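PDB 3U24: putative Lipoprotein from Shewanella oneidensis, which is of unknown function but binds zinc and calcium ions and belongs to the DUF885 family, which is grouped with metallopeptidase-like proteins. Local coordinates for residues N475-E489 and K510-Y524. Sequence-based numbering, arbitrary orientation.
With CA (calcium ion), chain R; ACY (acetic acid), chain Q.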
loop_
_atom_site.group_PDB
_atom_site.type_symbol
_atom_site.label_atom_id
_atom_site.label_comp_id
_atom_site.label_asym_id
_atom_site.label_seq_id
_atom_site.Cartn_x
_atom_site.Cartn_y
_atom_site.Cartn_z
ATOM N N ASN A 475 5.671 -13.199 -1.796
ATOM C CA ASN A 475 5.911 -11.902 -1.126
ATOM C C ASN A 475 6.032 -12.078 0.393
ATOM O O ASN A 475 6.859 -11.406 1.020
ATOM C CB ASN A 475 4.785 -10.889 -1.380
ATOM C CG ASN A 475 4.911 -10.157 -2.715
ATOM O OD1 ASN A 475 5.930 -10.205 -3.412
ATOM N ND2 ASN A 475 3.862 -9.417 -3.047
ATOM N N THR A 476 5.189 -12.961 0.966
ATOM C CA THR A 476 5.160 -13.252 2.385
ATOM C C THR A 476 6.388 -14.037 2.802
ATOM O O THR A 476 7.044 -13.691 3.778
ATOM C CB THR A 476 3.857 -14.011 2.782
ATOM O OG1 THR A 476 2.779 -13.104 2.668
ATOM C CG2 THR A 476 3.872 -14.548 4.211
ATOM N N ILE A 477 6.703 -15.082 2.065
ATOM C CA ILE A 477 7.928 -15.861 2.316
ATOM C C ILE A 477 9.178 -14.960 2.328
ATOM O O ILE A 477 10.031 -15.033 3.231
ATOM C CB ILE A 477 8.057 -16.999 1.296
ATOM C CG1 ILE A 477 6.870 -17.935 1.461
ATOM C CG2 ILE A 477 9.353 -17.797 1.461
ATOM C CD1 ILE A 477 6.838 -19.065 0.470
ATOM N N LEU A 478 9.264 -14.099 1.344
ATOM C CA LEU A 478 10.405 -13.238 1.162
ATOM C C LEU A 478 10.524 -12.251 2.311
ATOM O O LEU A 478 11.598 -12.113 2.945
ATOM C CB LEU A 478 10.260 -12.480 -0.158
ATOM C CG LEU A 478 11.290 -11.379 -0.454
ATOM C CD1 LEU A 478 12.479 -11.999 -1.132
ATOM C CD2 LEU A 478 10.763 -10.286 -1.380
ATOM N N ASP A 479 9.421 -11.563 2.603
ATOM C CA ASP A 479 9.496 -10.497 3.604
ATOM C C ASP A 479 9.884 -11.067 4.973
ATOM O O ASP A 479 10.771 -10.538 5.658
ATOM C CB ASP A 479 8.212 -9.690 3.689
ATOM C CG ASP A 479 8.386 -8.404 4.503
ATOM O OD1 ASP A 479 9.014 -7.433 3.984
ATOM O OD2 ASP A 479 7.861 -8.355 5.649
ATOM N N TYR A 480 9.252 -12.180 5.322
ATOM C CA TYR A 480 9.477 -12.849 6.585
ATOM C C TYR A 480 10.874 -13.422 6.651
ATOM O O TYR A 480 11.588 -13.210 7.631
ATOM C CB TYR A 480 8.422 -13.957 6.788
ATOM C CG TYR A 480 8.489 -14.650 8.133
ATOM C CD1 TYR A 480 7.866 -14.109 9.252
ATOM C CD2 TYR A 480 9.207 -15.822 8.297
ATOM C CE1 TYR A 480 7.949 -14.742 10.512
ATOM C CE2 TYR A 480 9.301 -16.455 9.538
ATOM C CZ TYR A 480 8.653 -15.929 10.643
ATOM O OH TYR A 480 8.742 -16.574 11.885
ATOM N N SER A 481 11.274 -14.148 5.610
ATOM C CA SER A 481 12.574 -14.814 5.637
ATOM C C SER A 481 13.732 -13.827 5.713
ATOM O O SER A 481 14.702 -14.094 6.385
ATOM C CB SER A 481 12.731 -15.789 4.484
ATOM O OG SER A 481 11.628 -16.705 4.502
ATOM N N ILE A 482 13.603 -12.689 5.058
ATOM C CA ILE A 482 14.635 -11.652 5.084
ATOM C C ILE A 482 14.788 -11.065 6.493
ATOM O O ILE A 482 15.872 -11.002 7.024
ATOM C CB ILE A 482 14.301 -10.543 4.051
ATOM C CG1 ILE A 482 14.607 -11.056 2.648
ATOM C CG2 ILE A 482 15.095 -9.254 4.312
ATOM C CD1 ILE A 482 14.158 -10.101 1.546
ATOM N N HIS A 483 13.685 -10.698 7.118
ATOM C CA HIS A 483 13.711 -10.009 8.395
ATOM C C HIS A 483 13.848 -10.902 9.611
ATOM O O HIS A 483 14.343 -10.457 10.652
ATOM C CB HIS A 483 12.488 -9.135 8.494
ATOM C CG HIS A 483 12.588 -7.951 7.613
ATOM N ND1 HIS A 483 13.440 -6.947 7.876
ATOM C CD2 HIS A 483 12.017 -7.668 6.381
ATOM C CE1 HIS A 483 13.385 -6.059 6.884
ATOM N NE2 HIS A 483 12.495 -6.482 5.984
ATOM N N VAL A 484 13.452 -12.170 9.470
ATOM C CA VAL A 484 13.408 -13.089 10.582
ATOM C C VAL A 484 14.401 -14.229 10.419
ATOM O O VAL A 484 14.909 -14.741 11.420
ATOM C CB VAL A 484 11.966 -13.660 10.825
ATOM C CG1 VAL A 484 11.945 -14.620 12.039
ATOM C CG2 VAL A 484 11.005 -12.506 11.071
ATOM N N LYS A 485 14.672 -14.638 9.187
ATOM C CA LYS A 485 15.422 -15.888 8.979
ATOM C C LYS A 485 16.728 -15.683 8.215
ATOM O O LYS A 485 17.307 -16.648 7.732
ATOM C CB LYS A 485 14.569 -16.918 8.214
ATOM C CG LYS A 485 13.287 -17.316 8.902
ATOM C CD LYS A 485 12.489 -18.251 8.002
ATOM C CE LYS A 485 13.058 -19.663 7.920
ATOM N NZ LYS A 485 12.555 -20.445 9.083
ATOM N N GLY A 486 17.169 -14.441 8.083
ATOM C CA GLY A 486 18.445 -14.145 7.402
ATOM C C GLY A 486 18.556 -14.583 5.940
ATOM O O GLY A 486 19.630 -14.918 5.497
HETATM N N MSE A 487 17.470 -14.566 5.172
HETATM C CA MSE A 487 17.551 -14.943 3.747
HETATM C C MSE A 487 18.483 -13.971 3.024
HETATM O O MSE A 487 18.422 -12.765 3.263
HETATM C CB MSE A 487 16.159 -14.925 3.111
HETATM C CG MSE A 487 16.106 -15.043 1.601
HETATM SE SE MSE A 487 14.285 -15.135 0.913
HETATM C CE MSE A 487 13.973 -17.054 1.026
ATOM N N THR A 488 19.378 -14.503 2.187
ATOM C CA THR A 488 20.341 -13.684 1.443
ATOM C C THR A 488 19.759 -13.161 0.141
ATOM O O THR A 488 18.751 -13.682 -0.348
ATOM C CB THR A 488 21.551 -14.517 1.017
ATOM O OG1 THR A 488 21.080 -15.566 0.154
ATOM C CG2 THR A 488 22.297 -15.103 2.275
ATOM N N GLU A 489 20.440 -12.183 -0.456
ATOM C CA GLU A 489 20.008 -11.613 -1.711
ATOM C C GLU A 489 19.858 -12.702 -2.778
ATOM O O GLU A 489 18.820 -12.733 -3.473
ATOM C CB GLU A 489 20.971 -10.520 -2.178
ATOM C CG GLU A 489 20.575 -9.836 -3.492
ATOM C CD GLU A 489 21.452 -8.619 -3.844
ATOM O OE1 GLU A 489 22.389 -8.282 -3.083
ATOM O OE2 GLU A 489 21.229 -7.992 -4.908
ATOM N N LYS A 510 11.894 -6.475 -5.910
ATOM C CA LYS A 510 11.327 -7.036 -4.701
ATOM C C LYS A 510 12.327 -7.149 -3.562
ATOM O O LYS A 510 12.011 -6.808 -2.423
ATOM C CB LYS A 510 10.709 -8.386 -4.987
ATOM C CG LYS A 510 9.360 -8.308 -5.658
ATOM C CD LYS A 510 8.260 -7.912 -4.677
ATOM C CE LYS A 510 6.924 -7.777 -5.412
ATOM N NZ LYS A 510 6.425 -9.102 -5.910
ATOM N N TRP A 511 13.546 -7.583 -3.859
ATOM C CA TRP A 511 14.591 -7.588 -2.856
ATOM C C TRP A 511 14.792 -6.196 -2.251
ATOM O O TRP A 511 14.790 -6.030 -1.023
ATOM C CB TRP A 511 15.894 -8.104 -3.467
ATOM C CG TRP A 511 17.099 -7.805 -2.634
ATOM C CD1 TRP A 511 18.053 -6.824 -2.848
ATOM C CD2 TRP A 511 17.511 -8.474 -1.393
ATOM N NE1 TRP A 511 19.007 -6.845 -1.840
ATOM C CE2 TRP A 511 18.744 -7.814 -0.956
ATOM C CE3 TRP A 511 17.028 -9.544 -0.656
ATOM C CZ2 TRP A 511 19.415 -8.202 0.177
ATOM C CZ3 TRP A 511 17.709 -9.919 0.492
ATOM C CH2 TRP A 511 18.880 -9.279 0.891
ATOM N N ARG A 512 14.975 -5.198 -3.114
ATOM C CA ARG A 512 15.170 -3.828 -2.667
ATOM C C ARG A 512 14.038 -3.346 -1.760
ATOM O O ARG A 512 14.271 -2.760 -0.715
ATOM C CB ARG A 512 15.299 -2.874 -3.854
ATOM C CG ARG A 512 15.659 -1.442 -3.439
ATOM C CD ARG A 512 15.805 -0.511 -4.652
ATOM N NE ARG A 512 16.469 0.770 -4.326
ATOM C CZ ARG A 512 15.843 1.938 -4.154
ATOM N NH1 ARG A 512 14.508 2.020 -4.271
ATOM N NH2 ARG A 512 16.556 3.037 -3.861
ATOM N N ARG A 513 12.815 -3.602 -2.174
ATOM C CA ARG A 513 11.640 -3.192 -1.413
ATOM C C ARG A 513 11.627 -3.833 0.004
ATOM O O ARG A 513 11.290 -3.162 1.003
ATOM C CB ARG A 513 10.399 -3.556 -2.216
ATOM C CG ARG A 513 9.075 -3.228 -1.574
ATOM C CD ARG A 513 7.993 -3.407 -2.625
ATOM N NE ARG A 513 6.668 -3.408 -2.037
ATOM C CZ ARG A 513 5.550 -3.705 -2.695
ATOM N NH1 ARG A 513 5.599 -4.022 -3.995
ATOM N NH2 ARG A 513 4.387 -3.692 -2.038
ATOM N N ALA A 514 12.040 -5.097 0.078
ATOM C CA ALA A 514 12.141 -5.842 1.349
ATOM C C ALA A 514 13.299 -5.384 2.226
ATOM O O ALA A 514 13.236 -5.560 3.442
ATOM C CB ALA A 514 12.246 -7.330 1.099
ATOM N N THR A 515 14.344 -4.807 1.635
ATOM C CA THR A 515 15.435 -4.281 2.410
ATOM C C THR A 515 15.030 -2.961 3.031
ATOM O O THR A 515 15.549 -2.590 4.075
ATOM C CB THR A 515 16.722 -4.046 1.574
ATOM O OG1 THR A 515 16.522 -3.023 0.561
ATOM C CG2 THR A 515 17.180 -5.311 0.898
ATOM N N LEU A 516 14.111 -2.243 2.398
ATOM C CA LEU A 516 13.761 -0.887 2.821
ATOM C C LEU A 516 12.466 -0.806 3.611
ATOM O O LEU A 516 12.242 0.142 4.312
ATOM C CB LEU A 516 13.721 0.074 1.603
ATOM C CG LEU A 516 15.117 0.380 0.997
ATOM C CD1 LEU A 516 15.020 1.118 -0.349
ATOM C CD2 LEU A 516 15.976 1.156 1.983
ATOM N N SER A 517 11.612 -1.798 3.470
ATOM C CA SER A 517 10.350 -1.853 4.196
ATOM C C SER A 517 10.190 -3.237 4.836
ATOM O O SER A 517 10.880 -4.209 4.470
ATOM C CB SER A 517 9.193 -1.602 3.234
ATOM O OG SER A 517 9.055 -2.705 2.351
ATOM N N GLN A 518 9.297 -3.305 5.805
ATOM C CA GLN A 518 9.008 -4.516 6.553
ATOM C C GLN A 518 7.483 -4.646 6.684
ATOM O O GLN A 518 6.786 -3.604 6.782
ATOM C CB GLN A 518 9.621 -4.432 7.952
ATOM C CG GLN A 518 11.029 -3.877 7.978
ATOM C CD GLN A 518 11.028 -2.378 8.010
ATOM O OE1 GLN A 518 10.117 -1.789 8.540
ATOM N NE2 GLN A 518 12.031 -1.760 7.425
ATOM N N VAL A 519 6.994 -5.898 6.631
ATOM C CA VAL A 519 5.600 -6.266 6.904
ATOM C C VAL A 519 4.626 -5.934 5.766
ATOM O O VAL A 519 3.776 -6.758 5.387
ATOM C CB VAL A 519 5.146 -5.706 8.280
ATOM C CG1 VAL A 519 3.668 -5.856 8.473
ATOM C CG2 VAL A 519 5.882 -6.446 9.400
ATOM N N GLN A 520 4.754 -4.764 5.158
ATOM C CA GLN A 520 3.794 -4.361 4.113
ATOM C C GLN A 520 3.613 -5.434 3.020
ATOM O O GLN A 520 2.507 -5.649 2.514
ATOM C CB GLN A 520 4.168 -2.974 3.550
ATOM C CG GLN A 520 3.137 -2.356 2.591
ATOM C CD GLN A 520 3.111 -3.046 1.221
ATOM O OE1 GLN A 520 4.129 -3.561 0.756
ATOM N NE2 GLN A 520 1.919 -3.107 0.606
ATOM N N LEU A 521 4.691 -6.140 2.696
ATOM C CA LEU A 521 4.675 -7.167 1.622
ATOM C C LEU A 521 3.809 -8.353 1.984
ATOM O O LEU A 521 3.305 -9.002 1.083
ATOM C CB LEU A 521 6.084 -7.651 1.247
ATOM C CG LEU A 521 6.731 -6.794 0.157
ATOM C CD1 LEU A 521 8.234 -7.079 0.085
ATOM C CD2 LEU A 521 6.045 -7.033 -1.188
ATOM N N THR A 522 3.631 -8.641 3.271
ATOM C CA THR A 522 2.732 -9.732 3.685
ATOM C C THR A 522 1.221 -9.393 3.591
ATOM O O THR A 522 0.377 -10.278 3.696
ATOM C CB THR A 522 3.009 -10.195 5.138
ATOM O OG1 THR A 522 2.561 -9.177 6.043
ATOM C CG2 THR A 522 4.510 -10.461 5.371
ATOM N N SER A 523 0.869 -8.127 3.349
ATOM C CA SER A 523 -0.500 -7.676 3.539
ATOM C C SER A 523 -1.451 -8.389 2.592
ATOM O O SER A 523 -2.586 -8.763 2.972
ATOM C CB SER A 523 -0.608 -6.134 3.444
ATOM O OG SER A 523 -0.229 -5.616 2.185
ATOM N N TYR A 524 -0.968 -8.634 1.380
ATOM C CA TYR A 524 -1.796 -9.221 0.327
ATOM C C TYR A 524 -2.240 -10.616 0.705
ATOM O O TYR A 524 -3.447 -10.934 0.670
ATOM C CB TYR A 524 -1.064 -9.251 -1.001
ATOM C CG TYR A 524 -0.420 -7.939 -1.326
ATOM C CD1 TYR A 524 0.872 -7.652 -0.859
ATOM C CD2 TYR A 524 -1.077 -6.986 -2.092
ATOM C CE1 TYR A 524 1.472 -6.451 -1.125
ATOM C CE2 TYR A 524 -0.484 -5.762 -2.364
ATOM C CZ TYR A 524 0.780 -5.507 -1.892
ATOM O OH TYR A 524 1.409 -4.328 -2.128
HETATM CA CA CA R . 22.696 -6.076 -4.687
HETATM C C ACY Q . 10.943 1.637 8.009
HETATM O O ACY Q . 11.691 1.386 7.027
HETATM O OXT ACY Q . 9.957 0.909 8.340
HETATM C CH3 ACY Q . 11.191 2.883 8.791
HETATM O O HOH W 1 1.797 -11.252 0.564
HETATM O O HOH W 2 7.373 -5.119 3.347
HETATM O O HOH W 3 21.514 -4.786 -3.119
HETATM O O HOH W 4 24.082 -7.599 -6.190
#
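Asp479 OD2 accepts the backbone N-H of Val519 at 2.8 Å between OD2 and N, on its syn side and 25° out of the carboxylate plane; Tyr246 OH bonds the same oxygen. OD1 takes a water that also bonds Ser517 OG and Leu521 N, so both carboxylate oxygens hold the turn after helix 504-516. His483 NE2 shares its proton between Ala514 O (2.8 Å) and the longer Ser517 O (3.2 Å), each tilted from the ring plane, while ND1 bonds Ile241 N, fixing the ring's rotation. Gln518 CG lies over one face of this imidazole, 3.8 Å from its centroid. Farther along, Lys510 bends at chi2 and chi4 to bring NZ onto a lone pair of Asn475 OD1, 2.8 Å away. Between these polar ends, Leu478 CD2 packs against Ala514 CB and Leu521 CD1; on the Trp511 side, Ile482 CD1 presses tightly on Ala514 CB (3.4 Å) and touches Trp511 CE3. The extended Glu489 chain runs over the indole, its carboxylate stacked 6° from parallel and chelating calcium through OE1 and OE2. Overall, segments 475-485 and 510-516 of helices 459-485 and 504-516 cross at -48°, their axes 9.8 Å apart: oblique helix packing within a mainly helical protein, leading through Tyr524 toward the zinc site of His408, His414 and Glu439.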